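Long-range contacts in glucose dehydrogenase (Haloferax mediterranei, PDB 2B5W), which oxidises D-glucose and several other aldose sugars with NADP(+), or less favourably NAD(+), as electron acceptor, in a zinc-dependent reaction: residues P85-P90 against S301-V306; T32-V37 against L145-E150. The protein carries 1 engineered substitution. All blocks are in the same frame, centred on the assembly; numbering follows the deposited sequence.

How the interactions relate
Both contacts are largely buried and join the GroES-like catalytic part to the Rossmann-type coenzyme-binding part. They lie about 15 Å apart, centre to centre. They meet where V87 of interaction 1 packs on E150 of interaction 2, a residue that binds zinc and substrate. Interaction 1 sets a loop of the catalytic part against the loop after strand 297-300, beside the nicotinamide. An arginine and an asparagine side chain have nearly parallel planes there, beside a methyl contact. The arginine's bonds go outside the two segments, and backbone atoms of 301-306 bind the coenzyme. Interaction 2 sets strand 27-37 against the 3-10 turn leading into helix 149-164. There a phenylalanine lies on backbone and aliphatic carbons.

Interaction 1. Residues P85-P90 against S301-V306; sequences PTVRRP and SVNSHV. With NAP (NADP nicotinamide-adenine-dinucleotide phosphate), chain I.
T86 O is held by three partners, two of them weakly, while the methyl CG2 of T86 packs on V306 CG2 at 4.0 Å across the contact. The carbonyl oxygen has a hydrogen bond with Y123 OH and weak ones from R89 NH1 and NH2. R89 NH1 also donates to T86 OG1 and to R88 O, the latter bond being 2.8 Å long. The R89 guanidinium thus ties together T86 O, T86 OG1 and R88 O within 85-90.

R88 and N303 carry most of the contact. The R88 chain runs extended from CG to NE. The N303 amide lies alongside its CD-NE end, with its plane 15° from that of the guanidinium. N303 CB sits over one guanidinium face, 3.5 Å above the plane. N303 ND2 comes to 3.2 Å from R88 CD. No hydrogen bond links the two groups. With CG anti to the backbone N (chi1 -165°), the N303 amide is laid along the arginine, and OD1 reaches V87 CB at 3.8 Å. V302 CG1 meets R88 NH2 obliquely.

Segment 301-306 follows the last strand of the Rossmann-type parallel sheet, and its backbone reads the nicotinamide amide of NADP. NAP N7N donates to S301 O at 2.9 Å, and N303 N donates to NAP O7N at 3.0 Å. V302 CG2 packs beside this carboxamide.

R88 NE forms a salt bridge with E114, a substrate-binding residue, and NH1 bonds to P104 O. N303 also binds substrate, so R88 contacts two residues that bind substrate. Replacing R88 by an alanine removes the guanidinium, which would probably leave the E114 carboxylate without its charged mate and the N303 amide freer to turn. H305 is the N-cap residue of helix 306-318, and V306 CG2 lies over one face of its ring.

Interaction 2. Residues T32-V37 against L145-E150; sequences TLRVGV and LGFLIE
F147 rests on the backbone of G36, with F147 CB 3.5 Å from G36 N. Its ring continues this nonpolar contact: F147 CD1 lies 4.0 Å from G36 CA, and CD2 lies 3.9 Å from R34 CB. CE2 follows the aliphatic part of the arginine as far as R34 CD. With chi1 at 62°, F147 CG stands between its own backbone N and carbonyl carbon, which turns the ring onto the strand.

The strand 27-37 belongs to the GroES-like catalytic part, and L33 and R34 form a classic beta bulge opposite V66. The other segment makes a short 3-10 turn, with L148 N bonded to L145 O at 2.9 Å, and leads on into helix 149-164. That helix carries E150, which binds the catalytic zinc and substrate. A351 and V328 of nearby strands also pack on F147.

Polar bonds hold the guanidinium of R34, although none crosses between the segments. R34 NE forms a salt bridge with E353, and NH1 bonds to E144 O. L145 CD2 lies at the edge of the guanidinium, 4.4 Å from R34 NH1.

Interaction 1. Residues P85-P90 against S301-V306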
ATOM      1  N   PRO A  85      16.338 -17.760 -16.935  1.00 15.68           N
ATOM      2  CA  PRO A  85      16.664 -16.338 -17.122  1.00 17.61           C
ATOM      3  C   PRO A  85      15.615 -15.412 -16.521  1.00 17.39           C
ATOM      4  O   PRO A  85      14.395 -15.680 -16.604  1.00 15.88           O
ATOM      5  CB  PRO A  85      16.651 -16.183 -18.667  1.00 17.35           C
ATOM      6  CG  PRO A  85      15.622 -17.177 -19.106  1.00 16.02           C
ATOM      7  CD  PRO A  85      15.734 -18.362 -18.147  1.00 17.37           C
ATOM      8  N   THR A  86      16.062 -14.260 -16.011  1.00 15.75           N
ATOM      9  CA  THR A  86      15.130 -13.193 -15.689  1.00 15.26           C
ATOM     10  C   THR A  86      14.679 -12.564 -17.017  1.00 15.86           C
ATOM     11  O   THR A  86      15.208 -12.879 -18.095  1.00 18.07           O
ATOM     12  CB  THR A  86      15.741 -12.119 -14.793  1.00 17.77           C
ATOM     13  OG1 THR A  86      16.798 -11.478 -15.532  1.00 17.66           O
ATOM     14  CG2 THR A  86      16.359 -12.709 -13.544  1.00 20.60           C
ATOM     15  N   VAL A  87      13.698 -11.714 -16.917  1.00 16.83           N
ATOM     16  CA  VAL A  87      13.009 -11.169 -18.075  1.00 17.28           C
ATOM     17  C   VAL A  87      13.501  -9.798 -18.515  1.00 16.82           C
ATOM     18  O   VAL A  87      13.560  -9.514 -19.714  1.00 17.70           O
ATOM     19  CB  VAL A  87      11.506 -11.126 -17.780  1.00 14.96           C
ATOM     20  CG1 VAL A  87      10.731 -10.606 -18.977  1.00 15.58           C
ATOM     21  CG2 VAL A  87      10.992 -12.548 -17.442  1.00 19.31           C
ATOM     22  N   ARG A  88      13.888  -8.927 -17.569  1.00 17.58           N
ATOM     23  CA  ARG A  88      14.201  -7.567 -17.970  1.00 18.53           C
ATOM     24  C   ARG A  88      15.641  -7.373 -18.342  1.00 15.64           C
ATOM     25  O   ARG A  88      16.552  -7.911 -17.725  1.00 17.44           O
ATOM     26  CB  ARG A  88      13.798  -6.576 -16.880  1.00 18.60           C
ATOM     27  CG  ARG A  88      12.328  -6.343 -16.825  1.00 17.17           C
ATOM     28  CD  ARG A  88      11.845  -5.306 -15.841  1.00 18.07           C
ATOM     29  NE  ARG A  88      10.396  -5.119 -15.946  1.00 18.07           N
ATOM     30  CZ  ARG A  88       9.731  -4.139 -15.354  1.00 23.07           C
ATOM     31  NH1 ARG A  88      10.374  -3.261 -14.601  1.00 19.36           N
ATOM     32  NH2 ARG A  88       8.422  -4.002 -15.549  1.00 21.65           N
ATOM     33  N   ARG A  89      15.818  -6.590 -19.396  1.00 16.83           N
ATOM     34  CA  ARG A  89      17.140  -6.223 -19.920  1.00 20.34           C
ATOM     35  C   ARG A  89      17.149  -4.720 -20.163  1.00 19.48           C
ATOM     36  O   ARG A  89      16.101  -4.095 -20.368  1.00 20.18           O
ATOM     37  CB  ARG A  89      17.434  -6.977 -21.211  1.00 18.98           C
ATOM     38  CG  ARG A  89      17.467  -8.482 -21.042  1.00 18.31           C
ATOM     39  CD  ARG A  89      18.676  -9.027 -20.303  1.00 17.45           C
ATOM     40  NE  ARG A  89      18.653 -10.476 -20.231  1.00 18.28           N
ATOM     41  CZ  ARG A  89      17.974 -11.170 -19.302  1.00 17.79           C
ATOM     42  NH1 ARG A  89      17.312 -10.570 -18.347  1.00 18.28           N
ATOM     43  NH2 ARG A  89      17.985 -12.474 -19.345  1.00 18.92           N
ATOM     44  N   PRO A  90      18.338  -4.139 -20.171  1.00 20.24           N
ATOM     45  CA  PRO A  90      18.446  -2.687 -20.380  1.00 20.79           C
ATOM     46  C   PRO A  90      17.893  -2.258 -21.716  1.00 23.53           C
ATOM     47  O   PRO A  90      17.998  -3.013 -22.704  1.00 26.16           O
ATOM     48  CB  PRO A  90      19.960  -2.417 -20.290  1.00 28.00           C
ATOM     49  CG  PRO A  90      20.600  -3.629 -19.869  1.00 34.24           C
ATOM     50  CD  PRO A  90      19.641  -4.767 -19.907  1.00 20.55           C
ATOM     51  N   SER A 301       2.351  -4.618  -8.183  1.00 17.01           N
ATOM     52  CA  SER A 301       3.631  -5.271  -8.413  1.00 16.43           C
ATOM     53  C   SER A 301       3.735  -5.760  -9.831  1.00 16.92           C
ATOM     54  O   SER A 301       2.738  -6.292 -10.380  1.00 17.04           O
ATOM     55  CB  SER A 301       3.801  -6.473  -7.460  1.00 17.30           C
ATOM     56  OG  SER A 301       5.073  -7.047  -7.505  1.00 18.29           O
ATOM     57  N   VAL A 302       4.932  -5.659 -10.396  1.00 18.60           N
ATOM     58  CA  VAL A 302       5.210  -6.193 -11.730  1.00 16.57           C
ATOM     59  C   VAL A 302       6.591  -6.773 -11.782  1.00 16.14           C
ATOM     60  O   VAL A 302       7.519  -6.289 -11.097  1.00 17.14           O
ATOM     61  CB  VAL A 302       4.936  -5.160 -12.824  1.00 19.06           C
ATOM     62  CG1 VAL A 302       5.825  -3.930 -12.701  1.00 18.56           C
ATOM     63  CG2 VAL A 302       5.031  -5.784 -14.195  1.00 24.35           C
ATOM     64  N   ASN A 303       6.757  -7.835 -12.574  1.00 16.26           N
ATOM     65  CA  ASN A 303       8.052  -8.437 -12.804  1.00 14.15           C
ATOM     66  C   ASN A 303       8.594  -9.036 -11.499  1.00 16.32           C
ATOM     67  O   ASN A 303       7.826  -9.274 -10.539  1.00 15.33           O
ATOM     68  CB  ASN A 303       8.966  -7.400 -13.520  1.00 16.49           C
ATOM     69  CG  ASN A 303      10.225  -8.006 -14.143  1.00 19.89           C
ATOM     70  OD1 ASN A 303      10.160  -8.828 -15.090  1.00 23.55           O
ATOM     71  ND2 ASN A 303      11.359  -7.586 -13.661  1.00 16.65           N
ATOM     72  N   SER A 304       9.883  -9.320 -11.459  1.00 15.33           N
ATOM     73  CA  SER A 304      10.558 -10.000 -10.360  1.00 14.87           C
ATOM     74  C   SER A 304      12.017 -10.031 -10.675  1.00 15.33           C
ATOM     75  O   SER A 304      12.421  -9.806 -11.836  1.00 18.92           O
ATOM     76  CB  SER A 304       9.994 -11.437 -10.163  1.00 14.96           C
ATOM     77  OG  SER A 304      10.163 -12.200 -11.367  1.00 17.08           O
ATOM     78  N   HIS A 305      12.843 -10.313  -9.667  1.00 16.08           N
ATOM     79  CA  HIS A 305      14.271 -10.356  -9.899  1.00 18.20           C
ATOM     80  C   HIS A 305      14.922 -11.523  -9.185  1.00 18.78           C
ATOM     81  O   HIS A 305      14.251 -12.431  -8.690  1.00 16.64           O
ATOM     82  CB  HIS A 305      14.938  -9.017  -9.531  1.00 17.94           C
ATOM     83  CG  HIS A 305      16.191  -8.758 -10.313  1.00 18.25           C
ATOM     84  ND1 HIS A 305      16.246  -8.887 -11.685  1.00 21.86           N
ATOM     85  CD2 HIS A 305      17.449  -8.445  -9.900  1.00 17.78           C
ATOM     86  CE1 HIS A 305      17.481  -8.619 -12.088  1.00 24.63           C
ATOM     87  NE2 HIS A 305      18.231  -8.356 -11.022  1.00 21.01           N
ATOM     88  N   VAL A 306      16.252 -11.585  -9.253  1.00 18.20           N
ATOM     89  CA  VAL A 306      16.998 -12.777  -8.919  1.00 17.97           C
ATOM     90  C   VAL A 306      16.595 -13.379  -7.575  1.00 15.47           C
ATOM     91  O   VAL A 306      16.395 -14.580  -7.499  1.00 16.81           O
ATOM     92  CB  VAL A 306      18.510 -12.538  -9.003  1.00 20.98           C
ATOM     93  CG1 VAL A 306      19.293 -13.701  -8.411  1.00 20.29           C
ATOM     94  CG2 VAL A 306      18.916 -12.314 -10.462  1.00 19.66           C
TER
HETATM   95  PA  NAP I 701      -5.458 -15.457 -17.290  1.00 29.21           P
HETATM   96  O1A NAP I 701      -6.104 -14.706 -18.353  1.00 41.82           O
HETATM   97  O2A NAP I 701      -5.066 -16.883 -17.703  1.00 40.03           O
HETATM   98  O5B NAP I 701      -6.391 -15.578 -16.024  1.00 25.06           O
HETATM   99  C5B NAP I 701      -7.274 -14.580 -15.589  1.00 22.79           C
HETATM  100  C4B NAP I 701      -8.399 -15.384 -14.976  1.00 18.07           C
HETATM  101  O4B NAP I 701      -9.240 -14.486 -14.287  1.00 20.32           O
HETATM  102  C3B NAP I 701      -9.253 -16.141 -16.011  1.00 22.94           C
HETATM  103  O3B NAP I 701      -9.288 -17.540 -15.779  1.00 20.77           O
HETATM  104  C2B NAP I 701     -10.636 -15.503 -15.872  1.00 22.46           C
HETATM  105  O2B NAP I 701     -11.722 -16.415 -15.925  1.00 23.78           O
HETATM  106  C1B NAP I 701     -10.579 -14.878 -14.499  1.00 23.06           C
HETATM  107  N9A NAP I 701     -11.433 -13.710 -14.413  1.00 20.89           N
HETATM  108  C8A NAP I 701     -11.360 -12.574 -15.186  1.00 22.29           C
HETATM  109  N7A NAP I 701     -12.336 -11.733 -14.794  1.00 21.06           N
HETATM  110  C5A NAP I 701     -13.065 -12.348 -13.804  1.00 21.56           C
HETATM  111  C6A NAP I 701     -14.175 -11.982 -13.037  1.00 23.68           C
HETATM  112  N6A NAP I 701     -14.837 -10.820 -13.222  1.00 23.39           N
HETATM  113  N1A NAP I 701     -14.659 -12.854 -12.089  1.00 22.08           N
HETATM  114  C2A NAP I 701     -14.052 -14.071 -11.863  1.00 22.32           C
HETATM  115  N3A NAP I 701     -12.954 -14.450 -12.617  1.00 20.37           N
HETATM  116  C4A NAP I 701     -12.467 -13.598 -13.551  1.00 19.56           C
HETATM  117  O3  NAP I 701      -4.064 -14.797 -16.892  1.00 33.84           O
HETATM  118  PN  NAP I 701      -2.881 -15.294 -15.905  1.00 24.15           P
HETATM  119  O1N NAP I 701      -3.406 -16.049 -14.731  1.00 21.34           O
HETATM  120  O2N NAP I 701      -1.701 -15.828 -16.658  1.00 24.69           O
HETATM  121  O5D NAP I 701      -2.671 -13.765 -15.492  1.00 23.10           O
HETATM  122  C5D NAP I 701      -3.544 -13.138 -14.573  1.00 23.51           C
HETATM  123  C4D NAP I 701      -3.376 -11.621 -14.617  1.00 30.87           C
HETATM  124  O4D NAP I 701      -2.059 -11.310 -14.154  1.00 23.56           O
HETATM  125  C3D NAP I 701      -3.499 -11.021 -16.020  1.00 26.91           C
HETATM  126  O3D NAP I 701      -4.217  -9.804 -15.988  1.00 26.03           O
HETATM  127  C2D NAP I 701      -2.044 -10.808 -16.426  1.00 28.07           C
HETATM  128  O2D NAP I 701      -1.836  -9.841 -17.423  1.00 28.05           O
HETATM  129  C1D NAP I 701      -1.419 -10.435 -15.082  1.00 19.09           C
HETATM  130  N1N NAP I 701       0.013 -10.719 -14.929  1.00 22.93           N
HETATM  131  C2N NAP I 701       0.735  -9.716 -14.359  1.00 25.84           C
HETATM  132  C3N NAP I 701       2.059  -9.913 -14.087  1.00 24.97           C
HETATM  133  C7N NAP I 701       2.727  -8.826 -13.296  1.00 22.34           C
HETATM  134  O7N NAP I 701       4.106  -9.003 -13.237  1.00 23.14           O
HETATM  135  N7N NAP I 701       1.988  -7.826 -12.742  1.00 17.09           N
HETATM  136  C4N NAP I 701       2.715 -11.106 -14.415  1.00 23.49           C
HETATM  137  C5N NAP I 701       1.962 -12.124 -14.986  1.00 23.96           C
HETATM  138  C6N NAP I 701       0.592 -11.932 -15.218  1.00 23.61           C
HETATM  139  P2B NAP I 701     -12.475 -16.794 -17.349  1.00 22.43           P
HETATM  140  O1X NAP I 701     -11.607 -17.524 -18.236  1.00 22.30           O
HETATM  141  O2X NAP I 701     -13.696 -17.606 -16.869  1.00 21.92           O
HETATM  142  O3X NAP I 701     -12.943 -15.497 -18.020  1.00 23.12           O

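Interaction 2. Residues T32-V37 against L145-E150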
ATOM      1  N   THR A  32      17.707 -24.128 -24.931  1.00 17.17           N
ATOM      2  CA  THR A  32      16.358 -24.105 -24.357  1.00 15.08           C
ATOM      3  C   THR A  32      15.809 -25.500 -24.129  1.00 15.66           C
ATOM      4  O   THR A  32      15.872 -26.356 -25.018  1.00 17.16           O
ATOM      5  CB  THR A  32      15.439 -23.326 -25.272  1.00 16.43           C
ATOM      6  OG1 THR A  32      16.026 -22.033 -25.480  1.00 17.65           O
ATOM      7  CG2 THR A  32      14.091 -23.112 -24.649  1.00 17.26           C
ATOM      8  N   LEU A  33      15.283 -25.737 -22.926  1.00 14.87           N
ATOM      9  CA  LEU A  33      14.623 -27.010 -22.596  1.00 15.27           C
ATOM     10  C   LEU A  33      13.119 -26.815 -22.814  1.00 17.16           C
ATOM     11  O   LEU A  33      12.554 -27.390 -23.728  1.00 17.17           O
ATOM     12  CB  LEU A  33      14.930 -27.459 -21.160  1.00 14.55           C
ATOM     13  CG  LEU A  33      16.392 -27.804 -20.944  1.00 15.32           C
ATOM     14  CD1 LEU A  33      16.667 -27.827 -19.454  1.00 18.95           C
ATOM     15  CD2 LEU A  33      16.741 -29.132 -21.544  1.00 18.35           C
ATOM     16  N   ARG A  34      12.466 -25.994 -21.978  1.00 14.36           N
ATOM     17  CA  ARG A  34      11.022 -25.727 -22.059  1.00 15.31           C
ATOM     18  C   ARG A  34      10.729 -24.269 -21.820  1.00 14.71           C
ATOM     19  O   ARG A  34      11.441 -23.607 -21.069  1.00 16.86           O
ATOM     20  CB  ARG A  34      10.255 -26.562 -21.027  1.00 15.25           C
ATOM     21  CG  ARG A  34      10.260 -28.050 -21.336  1.00 18.51           C
ATOM     22  CD  ARG A  34       9.769 -28.891 -20.162  1.00 18.29           C
ATOM     23  NE  ARG A  34       9.618 -30.272 -20.593  1.00 17.45           N
ATOM     24  CZ  ARG A  34       8.840 -31.129 -19.995  1.00 17.49           C
ATOM     25  NH1 ARG A  34       8.218 -30.804 -18.876  1.00 17.22           N
ATOM     26  NH2 ARG A  34       8.700 -32.363 -20.513  1.00 21.17           N
ATOM     27  N   VAL A  35       9.678 -23.757 -22.447  1.00 14.10           N
ATOM     28  CA  VAL A  35       9.228 -22.387 -22.244  1.00 15.76           C
ATOM     29  C   VAL A  35       7.734 -22.409 -22.023  1.00 18.04           C
ATOM     30  O   VAL A  35       6.979 -22.992 -22.802  1.00 15.32           O
ATOM     31  CB  VAL A  35       9.564 -21.467 -23.436  1.00 15.78           C
ATOM     32  CG1 VAL A  35       9.198 -20.042 -23.117  1.00 17.47           C
ATOM     33  CG2 VAL A  35      11.004 -21.595 -23.810  1.00 16.43           C
ATOM     34  N   GLY A  36       7.288 -21.842 -20.918  1.00 15.64           N
ATOM     35  CA  GLY A  36       5.896 -21.746 -20.592  1.00 18.13           C
ATOM     36  C   GLY A  36       5.150 -20.673 -21.348  1.00 18.15           C
ATOM     37  O   GLY A  36       5.736 -19.773 -21.941  1.00 18.09           O
ATOM     38  N   VAL A  37       3.830 -20.803 -21.342  1.00 20.69           N
ATOM     39  CA  VAL A  37       2.907 -19.841 -21.934  1.00 20.43           C
ATOM     40  C   VAL A  37       1.985 -19.344 -20.822  1.00 18.45           C
ATOM     41  O   VAL A  37       1.553 -20.103 -19.966  1.00 21.58           O
ATOM     42  CB  VAL A  37       2.103 -20.520 -23.027  1.00 19.23           C
ATOM     43  CG1 VAL A  37       1.033 -19.591 -23.596  1.00 22.33           C
ATOM     44  CG2 VAL A  37       3.015 -21.031 -24.150  1.00 24.20           C
ATOM     45  N   LEU A 145       9.978 -28.918 -14.816  1.00 14.91           N
ATOM     46  CA  LEU A 145       8.957 -27.911 -14.591  1.00 14.39           C
ATOM     47  C   LEU A 145       9.576 -26.534 -14.338  1.00 12.40           C
ATOM     48  O   LEU A 145       8.925 -25.629 -13.755  1.00 14.67           O
ATOM     49  CB  LEU A 145       8.031 -28.313 -13.469  1.00 13.12           C
ATOM     50  CG  LEU A 145       7.273 -29.602 -13.693  1.00 16.17           C
ATOM     51  CD1 LEU A 145       6.348 -29.861 -12.484  1.00 17.72           C
ATOM     52  CD2 LEU A 145       6.467 -29.553 -15.012  1.00 19.68           C
ATOM     53  N   GLY A 146      10.760 -26.319 -14.908  1.00 13.52           N
ATOM     54  CA  GLY A 146      11.511 -25.092 -14.607  1.00 15.60           C
ATOM     55  C   GLY A 146      10.891 -23.832 -15.172  1.00 13.57           C
ATOM     56  O   GLY A 146      11.212 -22.703 -14.708  1.00 16.02           O
ATOM     57  N   PHE A 147      10.027 -23.982 -16.168  1.00 14.42           N
ATOM     58  CA  PHE A 147       9.233 -22.888 -16.685  1.00 13.75           C
ATOM     59  C   PHE A 147       8.253 -22.301 -15.676  1.00 17.02           C
ATOM     60  O   PHE A 147       7.633 -21.311 -15.985  1.00 17.30           O
ATOM     61  CB  PHE A 147       8.525 -23.308 -17.984  1.00 15.84           C
ATOM     62  CG  PHE A 147       7.561 -24.440 -17.804  1.00 14.52           C
ATOM     63  CD1 PHE A 147       6.225 -24.208 -17.453  1.00 14.87           C
ATOM     64  CD2 PHE A 147       7.966 -25.759 -17.987  1.00 12.71           C
ATOM     65  CE1 PHE A 147       5.372 -25.278 -17.266  1.00 15.83           C
ATOM     66  CE2 PHE A 147       7.125 -26.786 -17.791  1.00 14.64           C
ATOM     67  CZ  PHE A 147       5.832 -26.575 -17.450  1.00 19.40           C
ATOM     68  N   LEU A 148       8.071 -22.942 -14.519  1.00 14.16           N
ATOM     69  CA  LEU A 148       7.189 -22.432 -13.489  1.00 13.77           C
ATOM     70  C   LEU A 148       7.936 -21.507 -12.537  1.00 15.26           C
ATOM     71  O   LEU A 148       7.300 -20.782 -11.771  1.00 15.32           O
ATOM     72  CB  LEU A 148       6.575 -23.553 -12.667  1.00 14.05           C
ATOM     73  CG  LEU A 148       5.595 -24.470 -13.400  1.00 13.46           C
ATOM     74  CD1 LEU A 148       5.075 -25.506 -12.432  1.00 18.21           C
ATOM     75  CD2 LEU A 148       4.493 -23.691 -14.010  1.00 16.19           C
ATOM     76  N   ILE A 149       9.262 -21.501 -12.596  1.00 14.83           N
ATOM     77  CA  ILE A 149      10.057 -20.637 -11.668  1.00 14.70           C
ATOM     78  C   ILE A 149       9.758 -19.154 -11.941  1.00 15.39           C
ATOM     79  O   ILE A 149       9.547 -18.385 -10.998  1.00 14.31           O
ATOM     80  CB  ILE A 149      11.537 -20.962 -11.784  1.00 15.05           C
ATOM     81  CG1 ILE A 149      11.837 -22.379 -11.336  1.00 15.32           C
ATOM     82  CG2 ILE A 149      12.379 -19.930 -11.066  1.00 16.05           C
ATOM     83  CD1 ILE A 149      11.382 -22.680  -9.919  1.00 15.94           C
ATOM     84  N   GLU A 150       9.693 -18.711 -13.200  1.00 15.02           N
ATOM     85  CA  GLU A 150       9.354 -17.321 -13.424  1.00 14.30           C
ATOM     86  C   GLU A 150       7.974 -16.926 -12.907  1.00 15.18           C
ATOM     87  O   GLU A 150       7.847 -15.939 -12.187  1.00 15.51           O
ATOM     88  CB  GLU A 150       9.570 -16.912 -14.914  1.00 15.85           C
ATOM     89  CG  GLU A 150       9.547 -15.399 -15.151  1.00 14.33           C
ATOM     90  CD  GLU A 150       8.179 -14.815 -15.353  1.00 16.09           C
ATOM     91  OE1 GLU A 150       7.203 -15.602 -15.467  1.00 17.02           O
ATOM     92  OE2 GLU A 150       8.026 -13.559 -15.386  1.00 17.85           O
TER